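Local coordinates for protein sensory rhodopsin transducer (Thermotoga maritima, PDB 1NC7) that is of unknown function but belongs to the family of the Anabaena sensory rhodopsin transducer and binds metal ions, at residues V74-E79 / D91-P96. Residues are numbered along the deposited sequence; the frame is centred on the assembly and turned at random.
Sequences VVHEVE and DKLGIP
H76 and L93 make this contact between them. The polar part is a single bond from the imidazole. NE2 of H76 donates to the backbone O of L93 at 3.1 Å. The bond is weak, because the N-H...O angle is bent to 127°. It is consistent with a proton on NE2.

The apolar part is a CH-pi contact over one face of the same ring. CB of L93 lies 4.1 Å from the centroid of the H76 ring, 28° off the ring normal. Within the ring, NE2 of H76 comes nearest to this methylene, at 3.7 Å from CB of L93. The leucine branch extends the cover: its CD1 lies above the ring centre, and CD2 of L93 is 4.0 Å from CD2 of H76. The two side chains run past each other in opposite directions. In H76, CG is anti to the carbonyl carbon (chi1 -75°), which sends the imidazole across to the loop. One leucine thus meets the histidine twice, by its carbonyl and by its side chain. Both residues stay partly exposed, and the contact is small, with 131 Å² buried in all.

This is surface packing, away from the magnesium sites. It joins strand 74-80, outermost in its sheet within the chain, to the loop between strands 84-89 and 101-107. On the sheet side, the backbones of V74, H76 and V78 are hydrogen-bonded to F66, I64 and I62 of the antiparallel strand 60-68. Buried I95 attaches the loop to that same strand by packing on F66.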
ATOM      1  N   VAL D  74      -6.207   2.072  24.222  1.00  6.40           N
ATOM      2  CA  VAL D  74      -7.371   1.229  24.444  1.00  6.71           C
ATOM      3  C   VAL D  74      -6.969  -0.102  23.821  1.00  7.79           C
ATOM      4  O   VAL D  74      -6.444  -0.137  22.706  1.00  7.00           O
ATOM      5  CB  VAL D  74      -8.625   1.782  23.747  1.00  7.78           C
ATOM      6  CG1 VAL D  74      -9.801   0.836  23.969  1.00  9.85           C
ATOM      7  CG2 VAL D  74      -8.951   3.156  24.306  1.00  9.23           C
ATOM      8  N   VAL D  75      -7.191  -1.192  24.548  1.00  5.73           N
ATOM      9  CA  VAL D  75      -6.801  -2.510  24.064  1.00  6.98           C
ATOM     10  C   VAL D  75      -7.964  -3.476  23.902  1.00  7.42           C
ATOM     11  O   VAL D  75      -8.789  -3.625  24.800  1.00  7.60           O
ATOM     12  CB  VAL D  75      -5.773  -3.161  25.018  1.00  7.32           C
ATOM     13  CG1 VAL D  75      -5.301  -4.489  24.448  1.00  8.23           C
ATOM     14  CG2 VAL D  75      -4.597  -2.221  25.242  1.00  8.29           C
ATOM     15  N   HIS D  76      -8.014  -4.131  22.744  1.00  6.79           N
ATOM     16  CA  HIS D  76      -9.041  -5.114  22.435  1.00  7.72           C
ATOM     17  C   HIS D  76      -8.368  -6.451  22.162  1.00  8.06           C
ATOM     18  O   HIS D  76      -7.153  -6.511  21.955  1.00  8.50           O
ATOM     19  CB  HIS D  76      -9.849  -4.694  21.205  1.00  7.81           C
ATOM     20  CG  HIS D  76     -10.828  -3.594  21.470  1.00  8.65           C
ATOM     21  ND1 HIS D  76     -10.459  -2.270  21.560  1.00 10.11           N
ATOM     22  CD2 HIS D  76     -12.163  -3.630  21.686  1.00  8.19           C
ATOM     23  CE1 HIS D  76     -11.528  -1.536  21.819  1.00  6.98           C
ATOM     24  NE2 HIS D  76     -12.573  -2.337  21.901  1.00 11.18           N
ATOM     25  N   GLU D  77      -9.159  -7.518  22.161  1.00  9.22           N
ATOM     26  CA  GLU D  77      -8.643  -8.859  21.921  1.00 10.92           C
ATOM     27  C   GLU D  77      -9.522  -9.613  20.933  1.00  9.78           C
ATOM     28  O   GLU D  77     -10.742  -9.459  20.927  1.00 11.08           O
ATOM     29  CB  GLU D  77      -8.595  -9.647  23.235  1.00 14.33           C
ATOM     30  CG  GLU D  77      -7.676  -9.075  24.303  1.00 20.86           C
ATOM     31  CD  GLU D  77      -6.215  -9.415  24.071  1.00 24.49           C
ATOM     32  OE1 GLU D  77      -5.372  -9.010  24.899  1.00 26.80           O
ATOM     33  OE2 GLU D  77      -5.910 -10.091  23.066  1.00 28.06           O
ATOM     34  N   VAL D  78      -8.889 -10.425  20.094  1.00  9.37           N
ATOM     35  CA  VAL D  78      -9.606 -11.242  19.121  1.00  9.18           C
ATOM     36  C   VAL D  78      -8.850 -12.551  18.951  1.00  8.42           C
ATOM     37  O   VAL D  78      -7.678 -12.658  19.322  1.00  8.61           O
ATOM     38  CB  VAL D  78      -9.715 -10.558  17.729  1.00 10.75           C
ATOM     39  CG1 VAL D  78     -10.382  -9.199  17.860  1.00 13.25           C
ATOM     40  CG2 VAL D  78      -8.337 -10.432  17.091  1.00 12.60           C
ATOM     41  N   GLU D  79      -9.528 -13.554  18.408  1.00  8.64           N
ATOM     42  CA  GLU D  79      -8.899 -14.846  18.172  1.00 11.01           C
ATOM     43  C   GLU D  79      -9.223 -15.292  16.757  1.00 10.38           C
ATOM     44  O   GLU D  79     -10.297 -14.998  16.234  1.00 11.98           O
ATOM     45  CB  GLU D  79      -9.407 -15.891  19.169  1.00 14.20           C
ATOM     46  CG  GLU D  79      -9.159 -15.532  20.623  1.00 20.33           C
ATOM     47  CD  GLU D  79      -9.485 -16.671  21.569  1.00 24.76           C
ATOM     48  OE1 GLU D  79     -10.573 -17.268  21.429  1.00 28.07           O
ATOM     49  OE2 GLU D  79      -8.655 -16.964  22.457  1.00 28.32           O
ATOM     50  N   ASP D  91     -14.994  -0.149  13.325  1.00  7.95           N
ATOM     51  CA  ASP D  91     -16.045   0.816  13.648  1.00 10.52           C
ATOM     52  C   ASP D  91     -17.065   0.247  14.632  1.00 11.41           C
ATOM     53  O   ASP D  91     -17.980   0.951  15.063  1.00 12.39           O
ATOM     54  CB  ASP D  91     -16.768   1.257  12.370  1.00 11.26           C
ATOM     55  CG  ASP D  91     -17.407   0.097  11.631  1.00 11.97           C
ATOM     56  OD1 ASP D  91     -16.710  -0.910  11.389  1.00 11.65           O
ATOM     57  OD2 ASP D  91     -18.602   0.193  11.280  1.00 14.95           O
ATOM     58  N   LYS D  92     -16.906  -1.023  14.988  1.00 10.87           N
ATOM     59  CA  LYS D  92     -17.825  -1.676  15.916  1.00 12.75           C
ATOM     60  C   LYS D  92     -17.161  -1.998  17.251  1.00 13.53           C
ATOM     61  O   LYS D  92     -17.593  -2.908  17.960  1.00 14.48           O
ATOM     62  CB  LYS D  92     -18.359  -2.966  15.289  1.00 13.29           C
ATOM     63  CG  LYS D  92     -19.052  -2.759  13.951  1.00 16.60           C
ATOM     64  CD  LYS D  92     -19.512  -4.080  13.361  1.00 19.48           C
ATOM     65  CE  LYS D  92     -20.221  -3.879  12.032  1.00 21.74           C
ATOM     66  NZ  LYS D  92     -20.650  -5.174  11.435  1.00 23.33           N
ATOM     67  N   LEU D  93     -16.124  -1.241  17.599  1.00 13.25           N
ATOM     68  CA  LEU D  93     -15.390  -1.478  18.840  1.00 13.69           C
ATOM     69  C   LEU D  93     -15.503  -0.367  19.882  1.00 13.62           C
ATOM     70  O   LEU D  93     -14.809  -0.397  20.898  1.00 14.59           O
ATOM     71  CB  LEU D  93     -13.909  -1.714  18.528  1.00 14.14           C
ATOM     72  CG  LEU D  93     -13.556  -2.869  17.588  1.00 14.76           C
ATOM     73  CD1 LEU D  93     -12.046  -2.917  17.391  1.00 15.44           C
ATOM     74  CD2 LEU D  93     -14.062  -4.179  18.164  1.00 16.21           C
ATOM     75  N   GLY D  94     -16.367   0.612  19.638  1.00 13.72           N
ATOM     76  CA  GLY D  94     -16.521   1.694  20.596  1.00 15.50           C
ATOM     77  C   GLY D  94     -15.481   2.788  20.444  1.00 16.41           C
ATOM     78  O   GLY D  94     -15.401   3.698  21.271  1.00 16.60           O
ATOM     79  N   ILE D  95     -14.671   2.699  19.395  1.00 16.93           N
ATOM     80  CA  ILE D  95     -13.652   3.714  19.143  1.00 17.31           C
ATOM     81  C   ILE D  95     -14.357   4.970  18.641  1.00 16.24           C
ATOM     82  O   ILE D  95     -15.235   4.895  17.783  1.00 16.77           O
ATOM     83  CB  ILE D  95     -12.650   3.252  18.066  1.00 18.70           C
ATOM     84  CG1 ILE D  95     -11.934   1.984  18.531  1.00 20.43           C
ATOM     85  CG2 ILE D  95     -11.643   4.362  17.780  1.00 19.61           C
ATOM     86  CD1 ILE D  95     -11.027   1.383  17.486  1.00 22.08           C
ATOM     87  N   PRO D  96     -13.990   6.142  19.177  1.00 16.10           N
ATOM     88  CA  PRO D  96     -14.645   7.369  18.718  1.00 15.88           C
ATOM     89  C   PRO D  96     -14.465   7.575  17.218  1.00 15.68           C
ATOM     90  O   PRO D  96     -13.387   7.328  16.676  1.00 15.63           O
ATOM     91  CB  PRO D  96     -13.945   8.457  19.531  1.00 16.50           C
ATOM     92  CG  PRO D  96     -13.590   7.750  20.799  1.00 16.10           C
ATOM     93  CD  PRO D  96     -13.072   6.423  20.294  1.00 16.36           C
TER